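Local coordinates for protein membrane-anchored mycosin mycp1 (Mycobacterium thermoresistibile, PDB 4HVL) that is a subtilisin-like serine endopeptidase of the cell membrane and an essential component of the ESX-1 type VII secretion system, at residues A279-T287 with P307-V318. Sequence-based numbering, arbitrary orientation.
Sequences AAAPAENIT and PVAGTSFAAAYV. With ZN (zinc ion), chain G; ACT (acetate ion), chain M; ACT (acetate ion), chain L.
Ile286 lays its CG2 methyl over one face of the Phe313 ring, a CH-pi contact with CG2 4.3 Å from the ring centroid and 26° off the normal. Ala309 O lies at the edge of the same ring, in its plane. The Tyr317 ring is met at its edge by Ile286 CD1 and by Pro282 O, which is 3.5 Å from Tyr317 CE2. Ile286 reaches both rings because its gamma carbons diverge: CG2 is anti to the backbone N, whereas CG1 lies beside it (chi1 -65°) and carries CD1 to Tyr317. Water 1 joins Tyr317 OH to Thr287 O. Two nearly straight backbone hydrogen bonds join the loops: Gly310 N to Ala283 O (2.7 Å) and Ile286 N to Val308 O (2.9 Å), the latter in the carbonyl plane. Further along, Ala281 CB packs on Ala314 CB at 4.1 Å. These small residues are consistent with the 6.6 Å approach between the axes of strand 279-282 and helix 311-318. Ser312, the predicted charge-relay serine, binds zinc through OG with His101, a chelating acetate and a water. The Ala283 bond holds Gly310, the helix N-cap, while the zinc probably keeps Ser312 from acting in this crystal form.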
loop_
_atom_site.group_PDB
_atom_site.type_symbol
_atom_site.label_atom_id
_atom_site.label_comp_id
_atom_site.label_asym_id
_atom_site.label_seq_id
_atom_site.Cartn_x
_atom_site.Cartn_y
_atom_site.Cartn_z
ATOM N N ALA A 279 5.194 6.522 -8.901
ATOM C CA ALA A 279 4.489 7.709 -8.487
ATOM C C ALA A 279 4.715 7.954 -7.000
ATOM O O ALA A 279 5.353 7.138 -6.306
ATOM C CB ALA A 279 3.010 7.543 -8.763
ATOM N N ALA A 280 4.195 9.079 -6.520
ATOM C CA ALA A 280 4.260 9.395 -5.106
ATOM C C ALA A 280 3.025 10.123 -4.607
ATOM O O ALA A 280 2.208 10.621 -5.390
ATOM C CB ALA A 280 5.506 10.216 -4.807
ATOM N N ALA A 281 2.904 10.162 -3.281
ATOM C CA ALA A 281 1.783 10.783 -2.623
ATOM C C ALA A 281 2.122 11.065 -1.132
ATOM O O ALA A 281 3.159 10.621 -0.639
ATOM C CB ALA A 281 0.560 9.889 -2.773
ATOM N N PRO A 282 1.278 11.852 -0.427
ATOM C CA PRO A 282 1.612 12.223 0.943
ATOM C C PRO A 282 1.794 11.004 1.853
ATOM O O PRO A 282 1.006 10.055 1.793
ATOM C CB PRO A 282 0.407 13.031 1.369
ATOM C CG PRO A 282 -0.017 13.694 0.102
ATOM C CD PRO A 282 0.090 12.572 -0.889
ATOM N N ALA A 283 2.833 11.055 2.673
ATOM C CA ALA A 283 3.242 9.923 3.509
ATOM C C ALA A 283 3.718 10.333 4.914
ATOM O O ALA A 283 4.164 9.475 5.675
ATOM C CB ALA A 283 4.350 9.171 2.786
ATOM N N GLU A 284 3.618 11.620 5.256
ATOM C CA GLU A 284 4.097 12.143 6.539
ATOM C C GLU A 284 3.008 13.006 7.188
ATOM O O GLU A 284 2.179 13.605 6.497
ATOM C CB GLU A 284 5.351 13.014 6.339
ATOM C CG GLU A 284 6.530 12.340 5.665
ATOM C CD GLU A 284 7.640 13.329 5.315
ATOM O OE1 GLU A 284 7.799 14.362 6.015
ATOM O OE2 GLU A 284 8.343 13.091 4.320
ATOM N N ASN A 285 3.020 13.062 8.523
ATOM C CA ASN A 285 2.137 13.966 9.281
ATOM C C ASN A 285 0.692 13.786 8.840
ATOM O O ASN A 285 -0.040 14.753 8.558
ATOM C CB ASN A 285 2.619 15.418 9.137
ATOM C CG ASN A 285 4.010 15.640 9.713
ATOM O OD1 ASN A 285 4.962 15.927 8.987
ATOM N ND2 ASN A 285 4.132 15.526 11.024
ATOM N N ILE A 286 0.297 12.516 8.793
ATOM C CA ILE A 286 -0.990 12.096 8.256
ATOM C C ILE A 286 -2.092 12.183 9.341
ATOM O O ILE A 286 -1.848 11.955 10.538
ATOM C CB ILE A 286 -0.882 10.664 7.661
ATOM C CG1 ILE A 286 0.068 10.631 6.455
ATOM C CG2 ILE A 286 -2.238 10.085 7.275
ATOM C CD1 ILE A 286 -0.278 11.594 5.344
ATOM N N THR A 287 -3.278 12.594 8.906
ATOM C CA THR A 287 -4.496 12.499 9.703
ATOM C C THR A 287 -5.340 11.407 9.093
ATOM O O THR A 287 -5.461 11.312 7.865
ATOM C CB THR A 287 -5.240 13.826 9.678
ATOM O OG1 THR A 287 -4.405 14.811 10.291
ATOM C CG2 THR A 287 -6.576 13.753 10.410
ATOM N N PRO A 307 4.343 10.513 14.701
ATOM C CA PRO A 307 3.325 10.884 13.717
ATOM C C PRO A 307 2.798 9.668 12.987
ATOM O O PRO A 307 3.425 8.610 13.008
ATOM C CB PRO A 307 4.076 11.817 12.747
ATOM C CG PRO A 307 5.363 12.179 13.431
ATOM C CD PRO A 307 5.679 11.049 14.353
ATOM N N VAL A 308 1.639 9.803 12.368
ATOM C CA VAL A 308 1.144 8.805 11.434
ATOM C C VAL A 308 1.891 9.038 10.110
ATOM O O VAL A 308 1.770 10.104 9.492
ATOM C CB VAL A 308 -0.378 8.963 11.211
ATOM C CG1 VAL A 308 -0.895 7.964 10.199
ATOM C CG2 VAL A 308 -1.147 8.843 12.528
ATOM N N ALA A 309 2.673 8.051 9.683
ATOM C CA ALA A 309 3.502 8.180 8.502
ATOM C C ALA A 309 3.797 6.832 7.829
ATOM O O ALA A 309 3.697 5.782 8.443
ATOM C CB ALA A 309 4.806 8.868 8.863
ATOM N N GLY A 310 4.187 6.888 6.558
ATOM C CA GLY A 310 4.669 5.702 5.874
ATOM C C GLY A 310 4.221 5.640 4.432
ATOM O O GLY A 310 3.240 6.281 4.035
ATOM N N THR A 311 4.935 4.858 3.639
ATOM C CA THR A 311 4.546 4.665 2.247
ATOM C C THR A 311 3.212 3.930 2.059
ATOM O O THR A 311 2.601 4.055 1.005
ATOM C CB THR A 311 5.645 3.974 1.419
ATOM O OG1 THR A 311 6.018 2.740 2.035
ATOM C CG2 THR A 311 6.865 4.896 1.328
ATOM N N SER A 312 2.741 3.199 3.066
ATOM C CA SER A 312 1.389 2.621 3.013
ATOM C C SER A 312 0.326 3.729 2.820
ATOM O O SER A 312 -0.634 3.531 2.084
ATOM C CB SER A 312 1.079 1.743 4.245
ATOM O OG SER A 312 1.406 2.368 5.484
ATOM N N PHE A 313 0.528 4.898 3.437
ATOM C CA PHE A 313 -0.398 6.023 3.263
ATOM C C PHE A 313 -0.318 6.638 1.868
ATOM O O PHE A 313 -1.348 6.965 1.286
ATOM C CB PHE A 313 -0.241 7.065 4.386
ATOM C CG PHE A 313 -0.661 6.538 5.726
ATOM C CD1 PHE A 313 -2.016 6.429 6.042
ATOM C CD2 PHE A 313 0.281 6.090 6.651
ATOM C CE1 PHE A 313 -2.428 5.904 7.250
ATOM C CE2 PHE A 313 -0.131 5.554 7.868
ATOM C CZ PHE A 313 -1.488 5.456 8.164
ATOM N N ALA A 314 0.888 6.783 1.328
ATOM C CA ALA A 314 1.058 7.171 -0.063
ATOM C C ALA A 314 0.272 6.235 -0.993
ATOM O O ALA A 314 -0.496 6.684 -1.867
ATOM C CB ALA A 314 2.528 7.182 -0.436
ATOM N N ALA A 315 0.435 4.933 -0.786
ATOM C CA ALA A 315 -0.294 3.957 -1.587
ATOM C C ALA A 315 -1.792 4.094 -1.421
ATOM O O ALA A 315 -2.521 3.956 -2.392
ATOM C CB ALA A 315 0.152 2.537 -1.272
ATOM N N ALA A 316 -2.235 4.383 -0.195
ATOM C CA ALA A 316 -3.661 4.569 0.095
ATOM C C ALA A 316 -4.240 5.734 -0.692
ATOM O O ALA A 316 -5.323 5.601 -1.258
ATOM C CB ALA A 316 -3.920 4.732 1.599
ATOM N N TYR A 317 -3.545 6.875 -0.751
ATOM C CA TYR A 317 -4.059 7.996 -1.583
ATOM C C TYR A 317 -4.214 7.597 -3.061
ATOM O O TYR A 317 -5.216 7.935 -3.681
ATOM C CB TYR A 317 -3.204 9.271 -1.485
ATOM C CG TYR A 317 -3.339 9.958 -0.172
ATOM C CD1 TYR A 317 -4.456 10.696 0.129
ATOM C CD2 TYR A 317 -2.347 9.858 0.787
ATOM C CE1 TYR A 317 -4.591 11.301 1.351
ATOM C CE2 TYR A 317 -2.463 10.477 2.004
ATOM C CZ TYR A 317 -3.591 11.192 2.274
ATOM O OH TYR A 317 -3.706 11.784 3.494
ATOM N N VAL A 318 -3.239 6.861 -3.602
ATOM C CA VAL A 318 -3.262 6.437 -5.007
ATOM C C VAL A 318 -4.378 5.410 -5.270
ATOM O O VAL A 318 -5.055 5.501 -6.297
ATOM C CB VAL A 318 -1.878 5.884 -5.459
ATOM C CG1 VAL A 318 -1.900 5.378 -6.890
ATOM C CG2 VAL A 318 -0.817 6.964 -5.323
HETATM ZN ZN ZN G . 2.693 1.882 7.219
HETATM C C ACT M . 4.063 0.971 5.468
HETATM O O ACT M . 3.330 0.162 6.102
HETATM O OXT ACT M . 4.020 2.205 5.681
HETATM C CH3 ACT M . 4.976 0.370 4.416
HETATM C C ACT L . 0.593 16.180 12.794
HETATM O O ACT L . -0.608 16.457 12.492
HETATM O OXT ACT L . 1.160 15.089 12.485
HETATM C CH3 ACT L . 1.369 17.220 13.552
HETATM O O HOH W 1 -4.455 13.023 5.998
HETATM O O HOH W 2 4.218 1.447 8.658
#